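Local coordinates for protein globin II, extracellular (Lumbricus terrestris, PDB 1X9F) that probably binds and carries oxygen through its haem iron as one globin chain of the earthworm extracellular haemoglobin, erythrocruorin, at residues B[22-25]-B[26-29]; B[31-34]-B[35-39]; B[39-42]-B[43-46]; B[53-56]-B[57-60]. All coordinates share one frame; numbering follows the deposited sequence.

In the fold
The four contacts come in series along the chain, and all lie within a single globin fold. Contacts 1 and 2 sit on helix 23-40, with centres about 14 Å apart. Contact 3 takes the end of that helix, shares Ala39 with contact 2 and lies about 9 Å from it, centre to centre. Contact 4 covers the entry to helix 59-77. It touches contact 2 through Arg35 and Thr56, and contact 3 through Arg45 and Gly53. The first touch ties the loop back to helix 23-40; the second joins two parts of the loop itself. The centres of contacts 1 and 3 are farthest apart, at about 22 Å. Contact 2 supplies Trp34 to the carbon monoxide pocket, and Ser44 of contact 3 touches the haem.

Contact 1: B[22-25]-B[26-29]; sequences SGHD and REAF
Arg26 lies back against Ser22 at the start of helix 23-40. Its backbone N gives a hydrogen bond of 3.1 Å to Ser22 O and arrives from above the carbonyl plane. A second bond, from Arg26 N to Gly23 O, is weak. The side chain leaves with CG anti to the backbone N (chi1 -178°) and bends at chi3, which sets NE 3.9 Å from Ser22 CA. The guanidinium is gripped further out. NH2 donates to Gly21 O, NH1 forms a salt bridge with Asp79 of the Globin III chain, and the group makes a cation-pi contact with Tyr20.

Asp25 works mainly through its backbone. Its CB points away from residues 26-29, while its O accepts from Phe29 N at 2.9 Å. Phe29 CB lies close to the same oxygen.

His24 contributes both backbone and ring. His24 O takes a nearly straight bond of 3.0 Å from Ala28 N. The ring and the Glu27 carboxylate lie side by side and point the same way, their planes 34° apart. The bond from His24 ND1 to Glu27 OE1, at 3.2 Å, is weak. NE2 has the stronger partner, Asp86 of the Globin III chain. With an acid at each nitrogen, the imidazole may be inclined to carry a positive charge.

The i to i+4 backbone bonds are those of the first turn of helix B of the globin fold, which here faces the Globin III chain. Farther in, Glu27 rests on Ile62 of helix 59-77, and Phe29 touches Leu69 of that helix and Val116 and Val117 of helix 103-121.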
loop_
_atom_site.group_PDB
_atom_site.type_symbol
_atom_site.label_atom_id
_atom_site.label_comp_id
_atom_site.label_asym_id
_atom_site.label_seq_id
_atom_site.Cartn_x
_atom_site.Cartn_y
_atom_site.Cartn_z
ATOM N N SER B 22 -24.595 -16.778 -12.323
ATOM C CA SER B 22 -24.798 -17.468 -11.053
ATOM C C SER B 22 -25.887 -16.773 -10.214
ATOM O O SER B 22 -26.397 -15.722 -10.617
ATOM C CB SER B 22 -23.469 -17.547 -10.289
ATOM O OG SER B 22 -23.003 -16.241 -9.969
ATOM N N GLY B 23 -26.256 -17.356 -9.073
ATOM C CA GLY B 23 -27.241 -16.734 -8.172
ATOM C C GLY B 23 -28.516 -16.279 -8.865
ATOM O O GLY B 23 -29.064 -17.010 -9.695
ATOM N N HIS B 24 -28.982 -15.069 -8.538
ATOM C CA HIS B 24 -30.237 -14.547 -9.104
ATOM C C HIS B 24 -30.190 -14.433 -10.634
ATOM O O HIS B 24 -31.201 -14.677 -11.300
ATOM C CB HIS B 24 -30.681 -13.227 -8.434
ATOM C CG HIS B 24 -31.035 -13.375 -6.982
ATOM N ND1 HIS B 24 -32.102 -14.136 -6.546
ATOM C CD2 HIS B 24 -30.455 -12.875 -5.864
ATOM C CE1 HIS B 24 -32.162 -14.099 -5.224
ATOM N NE2 HIS B 24 -31.175 -13.340 -4.786
ATOM N N ASP B 25 -29.018 -14.088 -11.180
ATOM C CA ASP B 25 -28.817 -14.016 -12.642
ATOM C C ASP B 25 -29.066 -15.337 -13.345
ATOM O O ASP B 25 -29.625 -15.360 -14.441
ATOM C CB ASP B 25 -27.402 -13.542 -12.988
ATOM C CG ASP B 25 -27.095 -12.173 -12.428
ATOM O OD1 ASP B 25 -27.988 -11.298 -12.436
ATOM O OD2 ASP B 25 -25.972 -11.878 -11.952
ATOM N N ARG B 26 -28.642 -16.425 -12.708
ATOM C CA ARG B 26 -28.840 -17.753 -13.251
ATOM C C ARG B 26 -30.314 -18.136 -13.233
ATOM O O ARG B 26 -30.810 -18.710 -14.204
ATOM C CB ARG B 26 -28.017 -18.784 -12.492
ATOM C CG ARG B 26 -28.168 -20.179 -13.062
ATOM C CD ARG B 26 -27.387 -21.221 -12.332
ATOM N NE ARG B 26 -25.959 -20.942 -12.403
ATOM C CZ ARG B 26 -25.020 -21.737 -11.917
ATOM N NH1 ARG B 26 -25.346 -22.874 -11.314
ATOM N NH2 ARG B 26 -23.744 -21.394 -12.032
ATOM N N GLU B 27 -31.012 -17.823 -12.140
ATOM C CA GLU B 27 -32.450 -18.083 -12.070
ATOM C C GLU B 27 -33.182 -17.351 -13.180
ATOM O O GLU B 27 -33.976 -17.951 -13.903
ATOM C CB GLU B 27 -33.045 -17.643 -10.727
ATOM C CG GLU B 27 -32.625 -18.491 -9.540
ATOM C CD GLU B 27 -33.321 -18.039 -8.275
ATOM O OE1 GLU B 27 -32.951 -16.978 -7.726
ATOM O OE2 GLU B 27 -34.244 -18.743 -7.828
ATOM N N ALA B 28 -32.903 -16.053 -13.308
ATOM C CA ALA B 28 -33.544 -15.204 -14.311
ATOM C C ALA B 28 -33.287 -15.759 -15.709
ATOM O O ALA B 28 -34.193 -15.827 -16.548
ATOM C CB ALA B 28 -33.029 -13.768 -14.194
ATOM N N PHE B 29 -32.041 -16.167 -15.924
ATOM C CA PHE B 29 -31.598 -16.781 -17.159
ATOM C C PHE B 29 -32.361 -18.074 -17.459
ATOM O O PHE B 29 -32.846 -18.271 -18.576
ATOM C CB PHE B 29 -30.103 -17.043 -17.048
ATOM C CG PHE B 29 -29.490 -17.639 -18.267
ATOM C CD1 PHE B 29 -29.365 -16.898 -19.436
ATOM C CD2 PHE B 29 -28.986 -18.931 -18.237
ATOM C CE1 PHE B 29 -28.769 -17.449 -20.569
ATOM C CE2 PHE B 29 -28.387 -19.492 -19.368
ATOM C CZ PHE B 29 -28.279 -18.747 -20.534
#

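Contact 2: B[31-34]-B[35-39]; sequences QAIW and RATFA. With CMO (carbon monoxide), chain P.
Trp34 meets Thr37 and Phe38 one turn later in a local, largely apolar contact along helix 23-40, helix B of the globin fold. The stretch borders the ligand pocket, to which Trp34 belongs. The Trp34 six-membered ring and the Phe38 ring approach obliquely, with centroids 5.6 Å apart and planes at 42°. Trp34 CE3 reaches Phe38 CE2 at 3.8 Å. Thr37 lies alongside the indole, and its CG2 is 3.8 Å from Trp34 CZ3. With that methyl anti to the backbone N, OG1 is turned back along the helix (chi1 -60°) and bonds to Ile33 O at 2.9 Å. Thr37 N bonds to the same oxygen from the opposite face of its plane. On another side of the helix, Gln31 CB lies over one face of the Arg35 guanidinium, toward its rim, and NE of Arg35 bonds to Thr56 OG1 in the following loop. Phe48 meets the indole edge-to-face, and Phe109 adds another ring contact.

The chemistry is thus divided. The threonine hydroxyl is satisfied within the helix, and the part of Thr37 nearest the indole is a methyl. Trp34, packed by this methyl and by rings, presents an apolar aromatic surface to the carbon monoxide pocket.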
loop_
_atom_site.group_PDB
_atom_site.type_symbol
_atom_site.label_atom_id
_atom_site.label_comp_id
_atom_site.label_asym_id
_atom_site.label_seq_id
_atom_site.Cartn_x
_atom_site.Cartn_y
_atom_site.Cartn_z
ATOM N N GLN B 31 -35.269 -18.865 -16.374
ATOM C CA GLN B 31 -36.677 -18.539 -16.624
ATOM C C GLN B 31 -36.890 -17.930 -18.002
ATOM O O GLN B 31 -37.857 -18.267 -18.691
ATOM C CB GLN B 31 -37.216 -17.578 -15.566
ATOM C CG GLN B 31 -37.096 -18.086 -14.153
ATOM C CD GLN B 31 -37.641 -17.097 -13.152
ATOM O OE1 GLN B 31 -38.844 -17.069 -12.896
ATOM N NE2 GLN B 31 -36.760 -16.282 -12.580
ATOM N N ALA B 32 -35.991 -17.023 -18.382
ATOM C CA ALA B 32 -36.008 -16.408 -19.700
ATOM C C ALA B 32 -36.068 -17.472 -20.796
ATOM O O ALA B 32 -36.851 -17.341 -21.744
ATOM C CB ALA B 32 -34.797 -15.517 -19.877
ATOM N N ILE B 33 -35.278 -18.539 -20.657
ATOM C CA ILE B 33 -35.261 -19.609 -21.660
ATOM C C ILE B 33 -36.595 -20.369 -21.737
ATOM O O ILE B 33 -37.131 -20.558 -22.838
ATOM C CB ILE B 33 -34.053 -20.571 -21.459
ATOM C CG1 ILE B 33 -32.734 -19.845 -21.768
ATOM C CG2 ILE B 33 -34.189 -21.797 -22.370
ATOM C CD1 ILE B 33 -31.496 -20.529 -21.179
ATOM N N TRP B 34 -37.133 -20.779 -20.585
ATOM C CA TRP B 34 -38.425 -21.483 -20.546
ATOM C C TRP B 34 -39.619 -20.646 -21.003
ATOM O O TRP B 34 -40.508 -21.164 -21.691
ATOM C CB TRP B 34 -38.660 -22.199 -19.197
ATOM C CG TRP B 34 -37.916 -23.475 -19.219
ATOM C CD1 TRP B 34 -36.779 -23.785 -18.531
ATOM C CD2 TRP B 34 -38.186 -24.587 -20.069
ATOM N NE1 TRP B 34 -36.348 -25.044 -18.876
ATOM C CE2 TRP B 34 -37.197 -25.555 -19.823
ATOM C CE3 TRP B 34 -39.185 -24.870 -21.014
ATOM C CZ2 TRP B 34 -37.174 -26.773 -20.484
ATOM C CZ3 TRP B 34 -39.161 -26.084 -21.667
ATOM C CH2 TRP B 34 -38.166 -27.021 -21.400
ATOM N N ARG B 35 -39.624 -19.361 -20.665
ATOM C CA ARG B 35 -40.659 -18.455 -21.165
ATOM C C ARG B 35 -40.590 -18.276 -22.670
ATOM O O ARG B 35 -41.625 -18.237 -23.340
ATOM C CB ARG B 35 -40.559 -17.096 -20.493
ATOM C CG ARG B 35 -41.077 -17.142 -19.090
ATOM C CD ARG B 35 -40.698 -15.950 -18.282
ATOM N NE ARG B 35 -41.262 -16.080 -16.950
ATOM C CZ ARG B 35 -40.769 -15.499 -15.865
ATOM N NH1 ARG B 35 -39.683 -14.738 -15.938
ATOM N NH2 ARG B 35 -41.364 -15.685 -14.694
ATOM N N ALA B 36 -39.375 -18.143 -23.195
ATOM C CA ALA B 36 -39.184 -18.037 -24.631
ATOM C C ALA B 36 -39.643 -19.325 -25.315
ATOM O O ALA B 36 -40.247 -19.271 -26.386
ATOM C CB ALA B 36 -37.736 -17.722 -24.961
ATOM N N THR B 37 -39.369 -20.473 -24.693
ATOM C CA THR B 37 -39.836 -21.760 -25.212
ATOM C C THR B 37 -41.362 -21.787 -25.268
ATOM O O THR B 37 -41.943 -22.066 -26.319
ATOM C CB THR B 37 -39.314 -22.935 -24.344
ATOM O OG1 THR B 37 -37.880 -22.931 -24.335
ATOM C CG2 THR B 37 -39.656 -24.283 -24.983
ATOM N N PHE B 38 -41.998 -21.491 -24.132
ATOM C CA PHE B 38 -43.456 -21.498 -24.036
ATOM C C PHE B 38 -44.103 -20.486 -24.977
ATOM O O PHE B 38 -45.149 -20.772 -25.549
ATOM C CB PHE B 38 -43.952 -21.262 -22.599
ATOM C CG PHE B 38 -43.569 -22.344 -21.621
ATOM C CD1 PHE B 38 -43.413 -22.042 -20.273
ATOM C CD2 PHE B 38 -43.360 -23.657 -22.040
ATOM C CE1 PHE B 38 -43.063 -23.025 -19.361
ATOM C CE2 PHE B 38 -43.005 -24.644 -21.134
ATOM C CZ PHE B 38 -42.857 -24.329 -19.792
ATOM N N ALA B 39 -43.500 -19.309 -25.136
ATOM C CA ALA B 39 -44.034 -18.308 -26.068
ATOM C C ALA B 39 -44.100 -18.868 -27.488
ATOM O O ALA B 39 -44.995 -18.529 -28.266
ATOM C CB ALA B 39 -43.193 -17.035 -26.038
HETATM C C CMO P . -36.323 -29.811 -19.553
HETATM O O CMO P . -37.167 -28.932 -19.237
#

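Contact 3: B[39-42]-B[43-46]; sequences AQVP and ESRS
Val41 O and Ser44 close a tight turn that leads from helix 23-40 into what is probably the short helix C of the globin fold. Two donors from one residue grip this carbonyl. Ser44 N bonds to Val41 O at 2.8 Å from above the carbonyl plane, and Ser44 OG bonds to it at 2.7 Å, closer to that plane. The hydroxyl sits between the backbone N and the carbonyl carbon (chi1 68°), which turns it back to the oxygen. Val41 CG2 comes alongside, 3.6 Å from Ser44 OG. Without the hydroxyl, as with an alanine here, Val41 O is likely to keep only the backbone donor of the two, leaving the turn less firmly closed.

Next along the chain, Arg45 N bonds to Pro42 O at 3.3 Å, also from above the carbonyl plane. These i to i+3 bonds begin at Val41, with Pro42 the first residue inside the turn, consistent with helix C.

Farther out, Val41 packs on Ala108 of helix 103-121, and Glu43 reaches Tyr105 of the same helix. Ser44 touches both the haem and Phe38, which links the turn to the cofactor and to helix 23-40. Arg45 extends away from the turn, and its NE bonds to Gly53 O, joining it to the later part of the loop. At the far end Ser46 OG donates to Glu43 O at 3.0 Å, nearly along the C=O axis.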
loop_
_atom_site.group_PDB
_atom_site.type_symbol
_atom_site.label_atom_id
_atom_site.label_comp_id
_atom_site.label_asym_id
_atom_site.label_seq_id
_atom_site.Cartn_x
_atom_site.Cartn_y
_atom_site.Cartn_z
ATOM N N ALA B 39 -43.500 -19.309 -25.136
ATOM C CA ALA B 39 -44.034 -18.308 -26.068
ATOM C C ALA B 39 -44.100 -18.868 -27.488
ATOM O O ALA B 39 -44.995 -18.529 -28.266
ATOM C CB ALA B 39 -43.193 -17.035 -26.038
ATOM N N GLN B 40 -43.150 -19.738 -27.813
ATOM C CA GLN B 40 -43.067 -20.290 -29.151
ATOM C C GLN B 40 -43.910 -21.548 -29.351
ATOM O O GLN B 40 -44.528 -21.722 -30.404
ATOM C CB GLN B 40 -41.618 -20.558 -29.547
ATOM C CG GLN B 40 -41.532 -20.953 -31.002
ATOM C CD GLN B 40 -40.127 -21.140 -31.487
ATOM O OE1 GLN B 40 -39.254 -20.317 -31.214
ATOM N NE2 GLN B 40 -39.898 -22.216 -32.232
ATOM N N VAL B 41 -43.927 -22.425 -28.348
ATOM C CA VAL B 41 -44.768 -23.615 -28.395
ATOM C C VAL B 41 -45.549 -23.779 -27.091
ATOM O O VAL B 41 -45.234 -24.646 -26.267
ATOM C CB VAL B 41 -43.962 -24.895 -28.712
ATOM C CG1 VAL B 41 -43.618 -24.963 -30.192
ATOM C CG2 VAL B 41 -42.711 -24.998 -27.839
ATOM N N PRO B 42 -46.581 -22.953 -26.916
ATOM C CA PRO B 42 -47.373 -22.952 -25.679
ATOM C C PRO B 42 -47.946 -24.320 -25.317
ATOM O O PRO B 42 -48.208 -24.575 -24.138
ATOM C CB PRO B 42 -48.500 -21.954 -25.975
ATOM C CG PRO B 42 -48.505 -21.792 -27.465
ATOM C CD PRO B 42 -47.083 -21.969 -27.892
ATOM N N GLU B 43 -48.132 -25.183 -26.315
ATOM C CA GLU B 43 -48.570 -26.562 -26.093
ATOM C C GLU B 43 -47.676 -27.318 -25.126
ATOM O O GLU B 43 -48.150 -28.161 -24.360
ATOM C CB GLU B 43 -48.578 -27.324 -27.417
ATOM C CG GLU B 43 -49.415 -26.682 -28.506
ATOM C CD GLU B 43 -50.903 -26.836 -28.259
ATOM O OE1 GLU B 43 -51.375 -26.552 -27.132
ATOM O OE2 GLU B 43 -51.613 -27.242 -29.204
ATOM N N SER B 44 -46.380 -27.017 -25.180
ATOM C CA SER B 44 -45.369 -27.782 -24.451
ATOM C C SER B 44 -45.497 -27.614 -22.946
ATOM O O SER B 44 -45.023 -28.446 -22.175
ATOM C CB SER B 44 -43.970 -27.358 -24.892
ATOM O OG SER B 44 -43.699 -26.027 -24.484
ATOM N N ARG B 45 -46.145 -26.528 -22.552
ATOM C CA ARG B 45 -46.351 -26.171 -21.161
ATOM C C ARG B 45 -46.995 -27.289 -20.347
ATOM O O ARG B 45 -46.582 -27.551 -19.216
ATOM C CB ARG B 45 -47.245 -24.946 -21.127
ATOM C CG ARG B 45 -47.196 -24.153 -19.881
ATOM C CD ARG B 45 -47.610 -22.735 -20.131
ATOM N NE ARG B 45 -47.089 -21.884 -19.082
ATOM C CZ ARG B 45 -46.644 -20.655 -19.260
ATOM N NH1 ARG B 45 -46.638 -20.087 -20.465
ATOM N NH2 ARG B 45 -46.185 -19.982 -18.212
ATOM N N SER B 46 -47.998 -27.941 -20.933
ATOM C CA SER B 46 -48.762 -29.005 -20.272
ATOM C C SER B 46 -47.893 -30.163 -19.780
ATOM O O SER B 46 -48.279 -30.896 -18.868
ATOM C CB SER B 46 -49.831 -29.544 -21.220
ATOM O OG SER B 46 -49.233 -30.148 -22.355
#

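Contact 4: B[53-56]-B[57-60]; sequences GDDT and SHPA
Asp55 lays its carboxylate across the turn beside Ser57 and His58. OD1 accepts from Ser57 N at 3.0 Å, with the donor well above the carboxylate plane. OD2 of Asp55 comes within 3.4 Å of His58 CB. The torsion that places CG anti to the backbone N (chi1 168°) swings the group over these two residues. The carboxylate and the imidazole cross at about a right angle, their planes 83° apart.

Underneath, His58 N bonds to Asp55 O at 3.1 Å and closes a type I beta turn. Were the carboxylate lost to an alanine, Ser57 N would probably lack this acceptor and the turn would rest on its backbone bond.

The His58 side chain caps the helix that follows. Its ND1 accepts from Ala60 N at 3.0 Å, and the donor lies close to the ring plane. As an acceptor, ND1 should carry no proton. Pro59 CD lies over one face near the rim, and His52 also stacks with the imidazole. Pro59 packs on Pro89 of the Globin III chain.

The Asp55 side chain thus makes an Asx turn on top of the beta turn, and His58 follows as the N-cap of helix 59-77. This is helix E of the globin fold, which carries His64 and Val68 of the carbon monoxide pocket.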
loop_
_atom_site.group_PDB
_atom_site.type_symbol
_atom_site.label_atom_id
_atom_site.label_comp_id
_atom_site.label_asym_id
_atom_site.label_seq_id
_atom_site.Cartn_x
_atom_site.Cartn_y
_atom_site.Cartn_z
ATOM N N GLY B 53 -45.469 -25.815 -14.214
ATOM C CA GLY B 53 -45.196 -25.102 -15.467
ATOM C C GLY B 53 -46.151 -23.960 -15.764
ATOM O O GLY B 53 -45.857 -23.087 -16.584
ATOM N N ASP B 54 -47.293 -23.966 -15.089
ATOM C CA ASP B 54 -48.289 -22.917 -15.232
ATOM C C ASP B 54 -47.817 -21.588 -14.644
ATOM O O ASP B 54 -48.318 -20.527 -15.014
ATOM C CB ASP B 54 -49.606 -23.359 -14.588
ATOM C CG ASP B 54 -49.420 -23.874 -13.168
ATOM O OD1 ASP B 54 -48.839 -24.972 -12.992
ATOM O OD2 ASP B 54 -49.838 -23.253 -12.165
ATOM N N ASP B 55 -46.846 -21.650 -13.739
ATOM C CA ASP B 55 -46.310 -20.455 -13.118
ATOM C C ASP B 55 -44.793 -20.529 -13.109
ATOM O O ASP B 55 -44.218 -21.288 -12.333
ATOM C CB ASP B 55 -46.867 -20.332 -11.702
ATOM C CG ASP B 55 -46.148 -19.293 -10.868
ATOM O OD1 ASP B 55 -45.574 -18.323 -11.419
ATOM O OD2 ASP B 55 -46.121 -19.372 -9.624
ATOM N N THR B 56 -44.146 -19.742 -13.966
ATOM C CA THR B 56 -42.686 -19.807 -14.118
ATOM C C THR B 56 -41.929 -19.136 -12.970
ATOM O O THR B 56 -40.699 -19.181 -12.916
ATOM C CB THR B 56 -42.240 -19.212 -15.476
ATOM O OG1 THR B 56 -42.969 -18.005 -15.741
ATOM C CG2 THR B 56 -42.640 -20.134 -16.635
ATOM N N SER B 57 -42.673 -18.508 -12.065
ATOM C CA SER B 57 -42.101 -17.885 -10.879
ATOM C C SER B 57 -42.148 -18.841 -9.706
ATOM O O SER B 57 -41.517 -18.597 -8.675
ATOM C CB SER B 57 -42.849 -16.598 -10.528
ATOM O OG SER B 57 -42.831 -15.693 -11.618
ATOM N N HIS B 58 -42.898 -19.927 -9.859
ATOM C CA HIS B 58 -43.019 -20.884 -8.786
ATOM C C HIS B 58 -41.639 -21.482 -8.468
ATOM O O HIS B 58 -40.866 -21.764 -9.387
ATOM C CB HIS B 58 -44.031 -21.960 -9.163
ATOM C CG HIS B 58 -44.463 -22.788 -8.003
ATOM N ND1 HIS B 58 -43.627 -23.705 -7.410
ATOM C CD2 HIS B 58 -45.617 -22.814 -7.297
ATOM C CE1 HIS B 58 -44.246 -24.268 -6.389
ATOM N NE2 HIS B 58 -45.463 -23.755 -6.307
ATOM N N PRO B 59 -41.317 -21.652 -7.184
ATOM C CA PRO B 59 -40.017 -22.195 -6.780
ATOM C C PRO B 59 -39.719 -23.590 -7.355
ATOM O O PRO B 59 -38.579 -23.864 -7.750
ATOM C CB PRO B 59 -40.117 -22.243 -5.250
ATOM C CG PRO B 59 -41.574 -22.228 -4.964
ATOM C CD PRO B 59 -42.163 -21.337 -6.009
ATOM N N ALA B 60 -40.736 -24.449 -7.412
ATOM C CA ALA B 60 -40.597 -25.771 -8.014
ATOM C C ALA B 60 -40.251 -25.674 -9.493
ATOM O O ALA B 60 -39.540 -26.530 -10.027
ATOM C CB ALA B 60 -41.863 -26.582 -7.820
#